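Local coordinates for Non-catalytic protein 1 (PDB 1WCU), which is a family 29 carbohydrate-binding module from the fungus Piromyces equi that probably attaches to plant cell-wall polysaccharides without catalysing their breakdown, at residues 5-10 with 50-55. Numbering follows the deposited sequence. Where two conformers were deposited one is given.
Sequences TYSVVY and LKNLNS
Ser7 and Asn52 face each other at the interface between two antiparallel sheets of a beta-sandwich, where strand 6-10 of one sheet lies over strand 47-52 of the other. The side chain of Asn52 leaves the backbone with CG anti to its own N (chi1 -164°), which carries the amide from CB toward strand 6-10; chi2 (-24°) then sends its two ends to different partners. ND2 approaches Ser7 OG to 4.0 Å, and a water bridges the gap: it accepts from Asn52 ND2 at 2.8 Å and lies 2.7 Å from Ser7 OG. OD1 turns back to its own chain and accepts from Asn54 N at 2.9 Å, closing an Asx turn just beyond the strand; the donor is tilted 18° from the carbonyl plane. A weak second bond reaches OD1 from Ser55 N, and the bonds at both ends of the amide are likely to limit its rotation. Replacing Asn52 with alanine would remove both amide ends, and would probably leave the bridging water without its donor and Asn54 N without its acceptor, so that the turn could shift. Further along the strands the contact becomes apolar: Val9 CG1 meets Leu50 CD1 at 3.9 Å, the two side chains crossing at a slant. Both also touch Ile134 of strand 129-137, opposite which Val9 and Tyr10 form a classic beta bulge, while Phe20 and Tyr58 pack against Val9 and Asn52. Direct contact between the two strands is therefore slight: beside one methyl pair, the polar link works through a single water, held by an Asn52 amide that also closes the turn.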
ATOM      1  N   THR A   5     -15.767  -5.295  -3.961  1.00 19.25           N
ATOM      2  CA  THR A   5     -15.273  -4.671  -5.167  1.00 19.03           C
ATOM      3  C   THR A   5     -13.773  -4.510  -4.966  1.00 17.81           C
ATOM      4  O   THR A   5     -13.359  -4.105  -3.882  1.00 17.36           O
ATOM      5  CB  THR A   5     -15.907  -3.292  -5.319  1.00 19.07           C
ATOM      6  OG1 THR A   5     -17.344  -3.426  -5.332  1.00 21.24           O
ATOM      7  CG2 THR A   5     -15.447  -2.641  -6.594  1.00 20.29           C
ATOM      8  N   TYR A   6     -12.978  -4.784  -6.006  1.00 16.98           N
ATOM      9  CA  TYR A   6     -11.517  -4.696  -5.922  1.00 16.12           C
ATOM     10  C   TYR A   6     -10.956  -3.571  -6.769  1.00 14.48           C
ATOM     11  O   TYR A   6     -11.398  -3.351  -7.905  1.00 14.79           O
ATOM     12  CB  TYR A   6     -10.857  -6.000  -6.386  1.00 18.08           C
ATOM     13  CG  TYR A   6     -11.351  -7.199  -5.654  1.00 20.09           C
ATOM     14  CD1 TYR A   6     -10.801  -7.568  -4.441  1.00 20.64           C
ATOM     15  CD2 TYR A   6     -12.396  -7.960  -6.165  1.00 22.61           C
ATOM     16  CE1 TYR A   6     -11.263  -8.665  -3.755  1.00 22.14           C
ATOM     17  CE2 TYR A   6     -12.861  -9.059  -5.489  1.00 22.33           C
ATOM     18  CZ  TYR A   6     -12.297  -9.404  -4.280  1.00 23.08           C
ATOM     19  OH  TYR A   6     -12.731 -10.508  -3.582  1.00 25.52           O
ATOM     20  N   SER A   7      -9.975  -2.873  -6.208  1.00 12.21           N
ATOM     21  CA  SER A   7      -9.143  -1.906  -6.935  1.00 12.70           C
ATOM     22  C   SER A   7      -7.747  -2.513  -7.019  1.00 11.14           C
ATOM     23  O   SER A   7      -7.068  -2.616  -5.996  1.00 11.18           O
ATOM     24  CB  SER A   7      -9.024  -0.571  -6.188  1.00 13.60           C
ATOM     25  OG  SER A   7     -10.266   0.110  -6.050  1.00 18.12           O
ATOM     26  N   VAL A   8      -7.311  -2.880  -8.221  1.00 10.20           N
ATOM     27  CA  VAL A   8      -5.985  -3.476  -8.422  1.00  9.91           C
ATOM     28  C   VAL A   8      -5.024  -2.342  -8.775  1.00  9.80           C
ATOM     29  O   VAL A   8      -5.062  -1.799  -9.878  1.00  9.99           O
ATOM     30  CB  VAL A   8      -6.014  -4.563  -9.515  1.00 10.09           C
ATOM     31  CG1 VAL A   8      -4.630  -5.170  -9.720  1.00 10.96           C
ATOM     32  CG2 VAL A   8      -7.026  -5.652  -9.171  1.00 11.05           C
ATOM     33  N   VAL A   9      -4.158  -1.980  -7.833  1.00  8.61           N
ATOM     34  CA  VAL A   9      -3.302  -0.795  -7.975  1.00  8.61           C
ATOM     35  C   VAL A   9      -2.047  -1.120  -8.797  1.00  8.62           C
ATOM     36  O   VAL A   9      -1.613  -0.349  -9.655  1.00  8.38           O
ATOM     37  CB  VAL A   9      -2.878  -0.281  -6.581  1.00  8.59           C
ATOM     38  CG1 VAL A   9      -1.937   0.903  -6.682  1.00  9.48           C
ATOM     39  CG2 VAL A   9      -4.099   0.060  -5.724  1.00  9.54           C
ATOM     40  N   TYR A  10      -1.486  -2.288  -8.511  1.00  8.05           N
ATOM     41  CA  TYR A  10      -0.254  -2.749  -9.134  1.00  8.64           C
ATOM     42  C   TYR A  10      -0.158  -4.262  -9.053  1.00  8.82           C
ATOM     43  O   TYR A  10      -0.357  -4.823  -7.973  1.00  8.90           O
ATOM     44  CB  TYR A  10       0.967  -2.109  -8.454  1.00  7.83           C
ATOM     45  CG  TYR A  10       2.284  -2.637  -8.978  1.00  8.47           C
ATOM     46  CD1 TYR A  10       2.944  -3.678  -8.343  1.00  7.76           C
ATOM     47  CD2 TYR A  10       2.860  -2.128 -10.146  1.00  7.38           C
ATOM     48  CE1 TYR A  10       4.129  -4.204  -8.848  1.00  7.44           C
ATOM     49  CE2 TYR A  10       4.032  -2.648 -10.650  1.00  7.03           C
ATOM     50  CZ  TYR A  10       4.676  -3.683 -10.001  1.00  7.10           C
ATOM     51  OH  TYR A  10       5.838  -4.226 -10.499  1.00  7.16           O
ATOM     52  N   LEU A  50      -0.110   5.739  -2.385  1.00  6.37           N
ATOM     53  CA  LEU A  50      -0.715   5.414  -3.660  1.00  6.95           C
ATOM     54  C   LEU A  50      -2.146   5.934  -3.674  1.00  6.52           C
ATOM     55  O   LEU A  50      -3.044   5.397  -3.000  1.00  6.25           O
ATOM     56  CB  LEU A  50      -0.633   3.907  -3.932  1.00  7.50           C
ATOM     57  CG  LEU A  50       0.807   3.376  -3.907  1.00  8.13           C
ATOM     58  CD1 LEU A  50       0.790   1.855  -4.063  1.00 10.37           C
ATOM     59  CD2 LEU A  50       1.683   4.024  -4.996  1.00  9.99           C
ATOM     60  N   LYS A  51      -2.314   7.010  -4.431  1.00  7.07           N
ATOM     61  CA  LYS A  51      -3.559   7.777  -4.555  1.00  7.29           C
ATOM     62  C   LYS A  51      -4.435   7.208  -5.660  1.00  7.73           C
ATOM     63  O   LYS A  51      -3.970   6.955  -6.766  1.00  7.45           O
ATOM     64  CB  LYS A  51      -3.208   9.253  -4.852  1.00  7.47           C
ATOM     65  CG  LYS A  51      -4.355  10.132  -5.358  1.00  7.52           C
ATOM     66  CD  LYS A  51      -5.359  10.524  -4.262  1.00  8.84           C
ATOM     67  CE  LYS A  51      -6.418  11.461  -4.869  1.00 10.10           C
ATOM     68  NZ  LYS A  51      -7.325  12.140  -3.897  1.00 12.65           N
ATOM     69  N   ASN A  52      -5.706   6.991  -5.320  1.00  8.39           N
ATOM     70  CA  ASN A  52      -6.734   6.590  -6.283  1.00  9.11           C
ATOM     71  C   ASN A  52      -7.279   7.827  -6.985  1.00  9.39           C
ATOM     72  O   ASN A  52      -7.908   8.668  -6.350  1.00  9.96           O
ATOM     73  CB  ASN A  52      -7.854   5.848  -5.538  1.00  8.88           C
ATOM     74  CG  ASN A  52      -8.761   5.078  -6.447  1.00 11.36           C
ATOM     75  OD1 ASN A  52      -8.897   5.386  -7.631  1.00 12.24           O
ATOM     76  ND2 ASN A  52      -9.359   4.036  -5.914  1.00 13.07           N
ATOM     77  N   LEU A  53      -7.030   7.913  -8.293  1.00 10.05           N
ATOM     78  CA  LEU A  53      -7.565   8.985  -9.136  1.00 11.56           C
ATOM     79  C   LEU A  53      -8.810   8.562  -9.904  1.00 12.86           C
ATOM     80  O   LEU A  53      -9.400   9.383 -10.610  1.00 14.60           O
ATOM     81  CB  LEU A  53      -6.486   9.453 -10.118  1.00 12.17           C
ATOM     82  CG  LEU A  53      -5.230  10.028  -9.450  1.00 14.52           C
ATOM     83  CD1 LEU A  53      -4.125  10.177 -10.503  1.00 16.11           C
ATOM     84  CD2 LEU A  53      -5.520  11.338  -8.756  1.00 16.22           C
ATOM     85  N   ASN A  54      -9.213   7.303  -9.764  1.00 13.11           N
ATOM     86  CA  ASN A  54     -10.402   6.799 -10.463  1.00 13.96           C
ATOM     87  C   ASN A  54     -11.672   7.225  -9.722  1.00 15.23           C
ATOM     88  O   ASN A  54     -12.674   7.623 -10.340  1.00 17.18           O
ATOM     89  CB  ASN A  54     -10.339   5.284 -10.599  1.00 14.14           C
ATOM     90  CG  ASN A  54      -9.168   4.814 -11.444  1.00 14.05           C
ATOM     91  OD1 ASN A  54      -8.324   4.021 -10.985  1.00 19.06           O
ATOM     92  ND2 ASN A  54      -9.084   5.306 -12.672  1.00 12.18           N
ATOM     93  N   SER A  55     -11.635   7.158  -8.395  1.00 14.23           N
ATOM     94  CA  SER A  55     -12.752   7.585  -7.536  1.00 14.18           C
ATOM     95  C   SER A  55     -12.189   8.493  -6.458  1.00 13.64           C
ATOM     96  O   SER A  55     -10.984   8.495  -6.229  1.00 13.78           O
ATOM     97  CB  SER A  55     -13.437   6.387  -6.855  1.00 14.09           C
ATOM     98  OG  SER A  55     -14.492   6.943  -6.072  0.50 12.69           O
TER
HETATM   99  O   HOH W   1     -11.169   2.378  -7.191  0.50 13.97           O